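Local coordinates for copper homeostasis protein CutC (Streptococcus agalactiae, PDB 2BDQ) that probably binds copper ions and takes part in copper homeostasis in the cytoplasm, at residues V33-I43 and V59-N67; F68-M78 and V94-N102. All coordinates share one frame; numbering follows the deposited sequence.

Contact 1 (V33-I43 and V59-N67); sequences VGGTTPSYGVI and VMIRPRGGN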
loop_
_atom_site.group_PDB
_atom_site.type_symbol
_atom_site.label_atom_id
_atom_site.label_comp_id
_atom_site.label_asym_id
_atom_site.label_seq_id
_atom_site.Cartn_x
_atom_site.Cartn_y
_atom_site.Cartn_z
ATOM N N VAL A 33 4.091 -5.712 5.796
ATOM C CA VAL A 33 3.244 -5.701 6.978
ATOM C C VAL A 33 2.186 -6.807 6.884
ATOM O O VAL A 33 1.266 -6.891 7.701
ATOM C CB VAL A 33 2.591 -4.297 7.161
ATOM C CG1 VAL A 33 1.439 -4.103 6.184
ATOM C CG2 VAL A 33 2.134 -4.127 8.585
ATOM N N GLY A 34 2.340 -7.670 5.883
ATOM C CA GLY A 34 1.412 -8.770 5.701
ATOM C C GLY A 34 0.413 -8.551 4.580
ATOM O O GLY A 34 -0.391 -9.433 4.276
ATOM N N GLY A 35 0.445 -7.364 3.982
ATOM C CA GLY A 35 -0.457 -7.072 2.882
ATOM C C GLY A 35 -1.630 -6.164 3.206
ATOM O O GLY A 35 -2.353 -6.395 4.174
ATOM N N THR A 36 -1.815 -5.124 2.404
ATOM C CA THR A 36 -2.932 -4.214 2.606
ATOM C C THR A 36 -3.648 -4.016 1.277
ATOM O O THR A 36 -3.243 -4.556 0.245
ATOM C CB THR A 36 -2.481 -2.825 3.110
ATOM O OG1 THR A 36 -1.626 -2.212 2.140
ATOM C CG2 THR A 36 -1.751 -2.938 4.438
ATOM N N THR A 37 -4.717 -3.239 1.310
ATOM C CA THR A 37 -5.477 -2.966 0.111
ATOM C C THR A 37 -4.629 -2.112 -0.816
ATOM O O THR A 37 -4.116 -1.070 -0.406
ATOM C CB THR A 37 -6.753 -2.195 0.439
ATOM O OG1 THR A 37 -7.521 -2.935 1.397
ATOM C CG2 THR A 37 -7.577 -1.978 -0.824
ATOM N N PRO A 38 -4.455 -2.553 -2.074
ATOM C CA PRO A 38 -3.664 -1.824 -3.073
ATOM C C PRO A 38 -4.414 -0.582 -3.569
ATOM O O PRO A 38 -5.608 -0.429 -3.315
ATOM C CB PRO A 38 -3.453 -2.865 -4.176
ATOM C CG PRO A 38 -4.706 -3.688 -4.096
ATOM C CD PRO A 38 -4.919 -3.848 -2.608
ATOM N N SER A 39 -3.713 0.303 -4.271
ATOM C CA SER A 39 -4.331 1.521 -4.781
ATOM C C SER A 39 -5.411 1.197 -5.817
ATOM O O SER A 39 -5.466 0.082 -6.353
ATOM C CB SER A 39 -3.273 2.430 -5.410
ATOM O OG SER A 39 -2.847 1.924 -6.672
ATOM N N TYR A 40 -6.273 2.172 -6.093
ATOM C CA TYR A 40 -7.346 1.986 -7.066
ATOM C C TYR A 40 -6.761 1.656 -8.436
ATOM O O TYR A 40 -7.227 0.750 -9.118
ATOM C CB TYR A 40 -8.191 3.258 -7.166
ATOM C CG TYR A 40 -9.415 3.144 -8.054
ATOM C CD1 TYR A 40 -10.657 2.806 -7.523
ATOM C CD2 TYR A 40 -9.339 3.431 -9.414
ATOM C CE1 TYR A 40 -11.805 2.767 -8.328
ATOM C CE2 TYR A 40 -10.468 3.398 -10.229
ATOM C CZ TYR A 40 -11.697 3.072 -9.680
ATOM O OH TYR A 40 -12.815 3.067 -10.470
ATOM N N GLY A 41 -5.737 2.399 -8.834
ATOM C CA GLY A 41 -5.114 2.160 -10.122
ATOM C C GLY A 41 -4.569 0.750 -10.261
ATOM O O GLY A 41 -4.704 0.130 -11.317
ATOM N N VAL A 42 -3.942 0.242 -9.204
ATOM C CA VAL A 42 -3.389 -1.103 -9.232
ATOM C C VAL A 42 -4.494 -2.147 -9.386
ATOM O O VAL A 42 -4.348 -3.094 -10.151
ATOM C CB VAL A 42 -2.570 -1.395 -7.946
ATOM C CG1 VAL A 42 -2.358 -2.898 -7.783
ATOM C CG2 VAL A 42 -1.220 -0.706 -8.027
ATOM N N ILE A 43 -5.597 -1.975 -8.665
ATOM C CA ILE A 43 -6.708 -2.929 -8.743
ATOM C C ILE A 43 -7.315 -2.967 -10.153
ATOM O O ILE A 43 -7.511 -4.039 -10.737
ATOM C CB ILE A 43 -7.817 -2.576 -7.711
ATOM C CG1 ILE A 43 -7.267 -2.720 -6.286
ATOM C CG2 ILE A 43 -9.017 -3.506 -7.882
ATOM C CD1 ILE A 43 -8.238 -2.260 -5.199
ATOM N N VAL A 59 -8.766 -9.645 -4.223
ATOM C CA VAL A 59 -8.260 -8.389 -3.680
ATOM C C VAL A 59 -8.250 -8.308 -2.159
ATOM O O VAL A 59 -9.253 -8.586 -1.496
ATOM C CB VAL A 59 -9.060 -7.184 -4.243
ATOM C CG1 VAL A 59 -8.551 -5.880 -3.643
ATOM C CG2 VAL A 59 -8.929 -7.152 -5.755
HETATM N N MSE A 60 -7.102 -7.916 -1.614
HETATM C CA MSE A 60 -6.937 -7.771 -0.174
HETATM C C MSE A 60 -7.687 -6.558 0.361
HETATM O O MSE A 60 -7.565 -5.448 -0.162
HETATM C CB MSE A 60 -5.451 -7.636 0.188
HETATM C CG MSE A 60 -4.884 -8.822 0.947
HETATM SE SE MSE A 60 -5.553 -8.863 2.768
HETATM C CE MSE A 60 -3.938 -9.425 3.670
ATOM N N ILE A 61 -8.474 -6.785 1.404
ATOM C CA ILE A 61 -9.227 -5.720 2.042
ATOM C C ILE A 61 -8.711 -5.632 3.479
ATOM O O ILE A 61 -9.186 -6.344 4.369
ATOM C CB ILE A 61 -10.745 -6.019 2.080
ATOM C CG1 ILE A 61 -11.274 -6.275 0.666
ATOM C CG2 ILE A 61 -11.479 -4.861 2.749
ATOM C CD1 ILE A 61 -11.215 -5.065 -0.255
ATOM N N ARG A 62 -7.722 -4.768 3.688
ATOM C CA ARG A 62 -7.117 -4.554 4.998
ATOM C C ARG A 62 -6.625 -3.107 5.000
ATOM O O ARG A 62 -5.724 -2.754 4.247
ATOM C CB ARG A 62 -5.958 -5.530 5.191
ATOM C CG ARG A 62 -5.367 -5.561 6.588
ATOM C CD ARG A 62 -4.323 -6.661 6.653
ATOM N NE ARG A 62 -3.654 -6.747 7.943
ATOM C CZ ARG A 62 -2.421 -7.215 8.104
ATOM N NH1 ARG A 62 -1.730 -7.636 7.053
ATOM N NH2 ARG A 62 -1.877 -7.255 9.312
ATOM N N PRO A 63 -7.213 -2.256 5.859
ATOM C CA PRO A 63 -6.914 -0.826 6.019
ATOM C C PRO A 63 -5.525 -0.466 6.544
ATOM O O PRO A 63 -5.117 0.692 6.475
ATOM C CB PRO A 63 -8.017 -0.361 6.959
ATOM C CG PRO A 63 -8.111 -1.527 7.887
ATOM C CD PRO A 63 -8.104 -2.711 6.939
ATOM N N ARG A 64 -4.812 -1.455 7.073
ATOM C CA ARG A 64 -3.467 -1.257 7.594
ATOM C C ARG A 64 -2.917 -2.545 8.189
ATOM O O ARG A 64 -3.596 -3.574 8.212
ATOM C CB ARG A 64 -3.456 -0.150 8.647
ATOM C CG ARG A 64 -4.547 -0.271 9.691
ATOM C CD ARG A 64 -4.001 -0.707 11.039
ATOM N NE ARG A 64 -5.057 -0.761 12.049
ATOM C CZ ARG A 64 -5.257 -1.802 12.857
ATOM N NH1 ARG A 64 -4.467 -2.868 12.773
ATOM N NH2 ARG A 64 -6.259 -1.800 13.729
ATOM N N GLY A 65 -1.681 -2.486 8.663
ATOM C CA GLY A 65 -1.068 -3.655 9.259
ATOM C C GLY A 65 -1.366 -3.745 10.742
ATOM O O GLY A 65 -2.092 -2.918 11.298
ATOM N N GLY A 66 -0.801 -4.755 11.389
ATOM C CA GLY A 66 -1.031 -4.936 12.807
ATOM C C GLY A 66 -2.291 -5.743 13.042
ATOM O O GLY A 66 -2.612 -6.637 12.259
ATOM N N ASN A 67 -2.991 -5.411 14.123
ATOM C CA ASN A 67 -4.244 -6.042 14.552
ATOM C C ASN A 67 -5.297 -6.261 13.490
ATOM O O ASN A 67 -5.234 -5.701 12.407
ATOM C CB ASN A 67 -4.928 -5.187 15.626
ATOM C CG ASN A 67 -4.528 -5.564 17.017
ATOM O OD1 ASN A 67 -4.949 -4.919 17.984
ATOM N ND2 ASN A 67 -3.721 -6.612 17.146
HETATM O O HOH W 1 1.111 -6.605 10.453
#

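Contact 2 (F68-M78 and V94-N102); sequences FVYNDLELRIM and VLGILTSNN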
loop_
_atom_site.group_PDB
_atom_site.type_symbol
_atom_site.label_atom_id
_atom_site.label_comp_id
_atom_site.label_asym_id
_atom_site.label_seq_id
_atom_site.Cartn_x
_atom_site.Cartn_y
_atom_site.Cartn_z
ATOM N N PHE A 68 -6.294 -7.058 13.869
ATOM C CA PHE A 68 -7.446 -7.343 13.039
ATOM C C PHE A 68 -8.666 -6.835 13.820
ATOM O O PHE A 68 -9.803 -7.221 13.551
ATOM C CB PHE A 68 -7.561 -8.849 12.752
ATOM C CG PHE A 68 -6.393 -9.405 11.987
ATOM C CD1 PHE A 68 -6.115 -8.959 10.695
ATOM C CD2 PHE A 68 -5.526 -10.323 12.584
ATOM C CE1 PHE A 68 -4.984 -9.412 10.010
ATOM C CE2 PHE A 68 -4.395 -10.780 11.907
ATOM C CZ PHE A 68 -4.119 -10.324 10.620
ATOM N N VAL A 69 -8.415 -5.970 14.800
ATOM C CA VAL A 69 -9.489 -5.389 15.604
ATOM C C VAL A 69 -9.615 -3.968 15.082
ATOM O O VAL A 69 -8.872 -3.076 15.500
ATOM C CB VAL A 69 -9.128 -5.345 17.111
ATOM C CG1 VAL A 69 -10.352 -4.951 17.926
ATOM C CG2 VAL A 69 -8.602 -6.690 17.560
ATOM N N TYR A 70 -10.553 -3.763 14.164
ATOM C CA TYR A 70 -10.733 -2.460 13.542
ATOM C C TYR A 70 -11.756 -1.545 14.188
ATOM O O TYR A 70 -12.806 -1.989 14.652
ATOM C CB TYR A 70 -11.091 -2.638 12.062
ATOM C CG TYR A 70 -10.133 -3.515 11.292
ATOM C CD1 TYR A 70 -10.515 -4.787 10.860
ATOM C CD2 TYR A 70 -8.842 -3.081 11.005
ATOM C CE1 TYR A 70 -9.622 -5.608 10.159
ATOM C CE2 TYR A 70 -7.945 -3.884 10.311
ATOM C CZ TYR A 70 -8.332 -5.144 9.891
ATOM O OH TYR A 70 -7.412 -5.930 9.230
ATOM N N ASN A 71 -11.438 -0.253 14.200
ATOM C CA ASN A 71 -12.337 0.741 14.752
ATOM C C ASN A 71 -13.324 1.149 13.652
ATOM O O ASN A 71 -13.176 0.753 12.489
ATOM C CB ASN A 71 -11.542 1.947 15.281
ATOM C CG ASN A 71 -10.745 2.661 14.198
ATOM O OD1 ASN A 71 -9.731 3.290 14.483
ATOM N ND2 ASN A 71 -11.205 2.577 12.961
ATOM N N ASP A 72 -14.329 1.933 14.022
ATOM C CA ASP A 72 -15.355 2.369 13.075
ATOM C C ASP A 72 -14.814 2.995 11.787
ATOM O O ASP A 72 -15.253 2.653 10.689
ATOM C CB ASP A 72 -16.303 3.346 13.779
ATOM C CG ASP A 72 -17.123 2.670 14.865
ATOM O OD1 ASP A 72 -17.720 3.379 15.696
ATOM O OD2 ASP A 72 -17.176 1.420 14.878
ATOM N N LEU A 73 -13.851 3.900 11.923
ATOM C CA LEU A 73 -13.281 4.580 10.768
ATOM C C LEU A 73 -12.593 3.586 9.820
ATOM O O LEU A 73 -12.709 3.695 8.594
ATOM C CB LEU A 73 -12.307 5.660 11.251
ATOM C CG LEU A 73 -12.014 6.803 10.274
ATOM C CD1 LEU A 73 -11.340 7.974 10.993
ATOM C CD2 LEU A 73 -11.147 6.276 9.158
ATOM N N GLU A 74 -11.890 2.613 10.387
ATOM C CA GLU A 74 -11.214 1.603 9.589
ATOM C C GLU A 74 -12.232 0.704 8.887
ATOM O O GLU A 74 -11.993 0.236 7.777
ATOM C CB GLU A 74 -10.267 0.797 10.484
ATOM C CG GLU A 74 -8.986 1.573 10.798
ATOM C CD GLU A 74 -8.265 1.096 12.043
ATOM O OE1 GLU A 74 -7.142 1.584 12.294
ATOM O OE2 GLU A 74 -8.813 0.247 12.780
ATOM N N LEU A 75 -13.368 0.463 9.534
ATOM C CA LEU A 75 -14.411 -0.352 8.922
ATOM C C LEU A 75 -15.033 0.454 7.776
ATOM O O LEU A 75 -15.464 -0.117 6.772
ATOM C CB LEU A 75 -15.491 -0.727 9.948
ATOM C CG LEU A 75 -15.085 -1.711 11.050
ATOM C CD1 LEU A 75 -16.197 -1.813 12.098
ATOM C CD2 LEU A 75 -14.804 -3.087 10.442
ATOM N N ARG A 76 -15.071 1.778 7.926
ATOM C CA ARG A 76 -15.620 2.654 6.886
ATOM C C ARG A 76 -14.691 2.604 5.672
ATOM O O ARG A 76 -15.133 2.662 4.531
ATOM C CB ARG A 76 -15.726 4.091 7.413
ATOM C CG ARG A 76 -16.045 5.170 6.360
ATOM C CD ARG A 76 -17.526 5.234 5.980
ATOM N NE ARG A 76 -17.885 4.335 4.884
ATOM C CZ ARG A 76 -17.527 4.510 3.612
ATOM N NH1 ARG A 76 -16.789 5.560 3.255
ATOM N NH2 ARG A 76 -17.911 3.632 2.690
ATOM N N ILE A 77 -13.393 2.492 5.935
ATOM C CA ILE A 77 -12.397 2.416 4.880
ATOM C C ILE A 77 -12.580 1.112 4.101
ATOM O O ILE A 77 -12.625 1.106 2.865
ATOM C CB ILE A 77 -10.971 2.475 5.481
ATOM C CG1 ILE A 77 -10.686 3.897 5.970
ATOM C CG2 ILE A 77 -9.950 2.040 4.451
ATOM C CD1 ILE A 77 -9.449 4.025 6.826
HETATM N N MSE A 78 -12.699 0.010 4.837
HETATM C CA MSE A 78 -12.873 -1.302 4.231
HETATM C C MSE A 78 -14.150 -1.399 3.397
HETATM O O MSE A 78 -14.144 -2.014 2.330
HETATM C CB MSE A 78 -12.862 -2.387 5.312
HETATM C CG MSE A 78 -11.511 -2.489 6.024
HETATM SE SE MSE A 78 -11.504 -3.634 7.583
HETATM C CE MSE A 78 -11.717 -5.337 6.726
ATOM N N VAL A 94 -10.540 -10.558 0.095
ATOM C CA VAL A 94 -9.821 -11.191 1.197
ATOM C C VAL A 94 -9.828 -10.254 2.404
ATOM O O VAL A 94 -9.286 -9.148 2.343
ATOM C CB VAL A 94 -8.358 -11.474 0.794
ATOM C CG1 VAL A 94 -7.685 -12.348 1.833
ATOM C CG2 VAL A 94 -8.313 -12.120 -0.583
ATOM N N LEU A 95 -10.443 -10.689 3.501
ATOM C CA LEU A 95 -10.502 -9.857 4.696
ATOM C C LEU A 95 -10.486 -10.704 5.965
ATOM O O LEU A 95 -10.550 -11.933 5.910
ATOM C CB LEU A 95 -11.766 -8.995 4.678
ATOM C CG LEU A 95 -13.120 -9.695 4.847
ATOM C CD1 LEU A 95 -14.179 -8.676 5.232
ATOM C CD2 LEU A 95 -13.505 -10.397 3.566
ATOM N N GLY A 96 -10.403 -10.042 7.113
ATOM C CA GLY A 96 -10.393 -10.768 8.369
ATOM C C GLY A 96 -10.552 -9.807 9.519
ATOM O O GLY A 96 -9.737 -8.900 9.693
ATOM N N ILE A 97 -11.606 -9.995 10.303
ATOM C CA ILE A 97 -11.866 -9.124 11.437
ATOM C C ILE A 97 -12.026 -9.955 12.709
ATOM O O ILE A 97 -12.796 -10.915 12.741
ATOM C CB ILE A 97 -13.156 -8.308 11.229
ATOM C CG1 ILE A 97 -13.225 -7.785 9.794
ATOM C CG2 ILE A 97 -13.191 -7.133 12.199
ATOM C CD1 ILE A 97 -14.557 -7.112 9.455
ATOM N N LEU A 98 -11.310 -9.571 13.761
ATOM C CA LEU A 98 -11.380 -10.280 15.033
ATOM C C LEU A 98 -11.698 -9.341 16.175
ATOM O O LEU A 98 -11.421 -8.153 16.101
ATOM C CB LEU A 98 -10.050 -10.962 15.347
ATOM C CG LEU A 98 -9.477 -11.985 14.368
ATOM C CD1 LEU A 98 -8.147 -12.469 14.918
ATOM C CD2 LEU A 98 -10.441 -13.145 14.169
ATOM N N THR A 99 -12.268 -9.894 17.240
ATOM C CA THR A 99 -12.606 -9.128 18.433
ATOM C C THR A 99 -11.363 -9.104 19.317
ATOM O O THR A 99 -10.407 -9.841 19.069
ATOM C CB THR A 99 -13.753 -9.802 19.230
ATOM O OG1 THR A 99 -13.327 -11.102 19.672
ATOM C CG2 THR A 99 -14.998 -9.949 18.362
ATOM N N SER A 100 -11.393 -8.266 20.351
ATOM C CA SER A 100 -10.280 -8.140 21.282
ATOM C C SER A 100 -9.922 -9.477 21.926
ATOM O O SER A 100 -8.791 -9.672 22.376
ATOM C CB SER A 100 -10.612 -7.113 22.368
ATOM O OG SER A 100 -11.726 -7.530 23.147
ATOM N N ASN A 101 -10.882 -10.397 21.969
ATOM C CA ASN A 101 -10.639 -11.719 22.548
ATOM C C ASN A 101 -10.255 -12.756 21.491
ATOM O O ASN A 101 -10.367 -13.961 21.715
ATOM C CB ASN A 101 -11.861 -12.180 23.352
ATOM C CG ASN A 101 -13.171 -11.828 22.677
ATOM O OD1 ASN A 101 -13.736 -12.629 21.924
ATOM N ND2 ASN A 101 -13.663 -10.614 22.939
ATOM N N ASN A 102 -9.797 -12.271 20.339
ATOM C CA ASN A 102 -9.344 -13.133 19.252
ATOM C C ASN A 102 -10.379 -14.075 18.666
ATOM O O ASN A 102 -10.057 -15.199 18.271
ATOM C CB ASN A 102 -8.142 -13.944 19.723
ATOM C CG ASN A 102 -6.977 -13.073 20.093
ATOM O OD1 ASN A 102 -6.199 -13.405 20.987
ATOM N ND2 ASN A 102 -6.834 -11.954 19.401
HETATM O O HOH W 2 -8.627 -7.553 6.972
#

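Contact 1 (V33-I43 and V59-N67)
Thr37 OG1 lies between the backbone groups of Met60 and Arg62. It accepts the N-H of Arg62 (OG1 to N 2.9 Å, angle at hydrogen 155°) and lies 3.0 Å from Met60 O, where its own proton may go, although another acceptor is within reach. With OG1 anti to the carbonyl carbon (chi1 -56°), the hydroxyl lies beside the backbone N of Thr37, which in turn donates to Arg62 O (N to O 3.1 Å). Thr37 thus takes both the N-H and C=O of Arg62, one with its hydroxyl, the other with its backbone N.

The side chain of Arg62 runs back along residues 33-35. CG is anti to the backbone N (chi1 -171°) and the chain stays extended to NE, which carries Arg62 NH1 to Gly35 O (3.2 Å), a partner tilted out of the guanidinium plane, and to a weak bond with Val33 O. Arg62 NH2 turns to Gly66 O (3.1 Å), in the guanidinium plane and on a carbonyl lone pair, while CA of Gly65 lies above one face, toward its rim. A water joins Val33 O to Gly66 N and, weakly, to NH2. The arginine thus ties both loops together by their carbonyls.

From the first turn of helix 40-52, Ile43 CD1 meets Val59 CG1 (4.0 Å), the side chains crossing at about a right angle. Ser39 OG caps the helix by accepting from Val42 N, and also bonds Asp81 of the second subunit. Here the loop leading into helix 40-52 is fastened to the loop leaving the next strand, within a beta-alpha-beta unit of a TIM barrel.

Contact 2 (F68-M78 and V94-N102)
The backbones of Phe68-Val69 and Ile97-Leu98 run close together, joined by a nearly straight hydrogen bond from Leu98 N to Phe68 O (2.8 Å, 173° at hydrogen), whose donor stands above the carbonyl plane, and by CA-H...O contacts from Ile97 CA to Phe68 O and from Val69 CA to Leu98 O.

Phe68 and Leu98 lie side by side and point the same way, with Phe68 CB 4.0 Å from Leu98 CG; the phenyl ring goes on to meet the ring of His124. Tyr70 CG is anti to the carbonyl carbon (chi1 -53°), which places the ring beside its own backbone N with an edge toward Gly96 and Ile97. Tyr70 CE1 comes within 3.3 Å of Gly96 O, which Phe68 CB also meets, and Tyr70 CD1 lies 3.8 Å from Ile97 CG2. The selenium of selenomethionine Met78 lies above one face and Phe68 C above the opposite one, both toward the rim. A water donates to Tyr70 OH (3.0 Å) and accepts, weakly, from Gly96 N, linking the phenol to the end of the strand.

Ile97 meets helix 72-87 with two atoms: its CD1 touches Leu75 CD2 and its CG1 touches Met78 CE, both at 4.2 Å; the bend of Met78 at chi3 (69°) takes the same methyl to Leu95 CB. Beyond the contact, Ile97 also packs on Ala108, Ile109 and Leu112 of helix 106-116. The result is a beta-alpha-beta unit whose helix, 72-87, lies outside the barrel against strand 92-95 and the loop that follows it, as in TIM-barrel folds.

Overall arrangement
Contacts 1 and 2 illustrate how a closed parallel barrel is built from repeated beta-alpha-beta units. They come in series along the chain, contact 1 closing before contact 2 opens, and their centres lie 13 Å apart. Contact 1 belongs to the unit 24-28, 40-52, 56-60, and contact 2 to the next, 56-60, 72-87, 92-95, so strand 56-60 is common to both. Strands 56-60 and 92-95 are neighbours in the eight-stranded sheet, with probable hydrogen bonds joining Val59 and Ile61 to Val94. Tyr70 also packs on Arg62 and Pro63, bringing the two contacts together beyond the strands. Both also touch the second subunit, so the loops and helices of these units form part of the dimer contact.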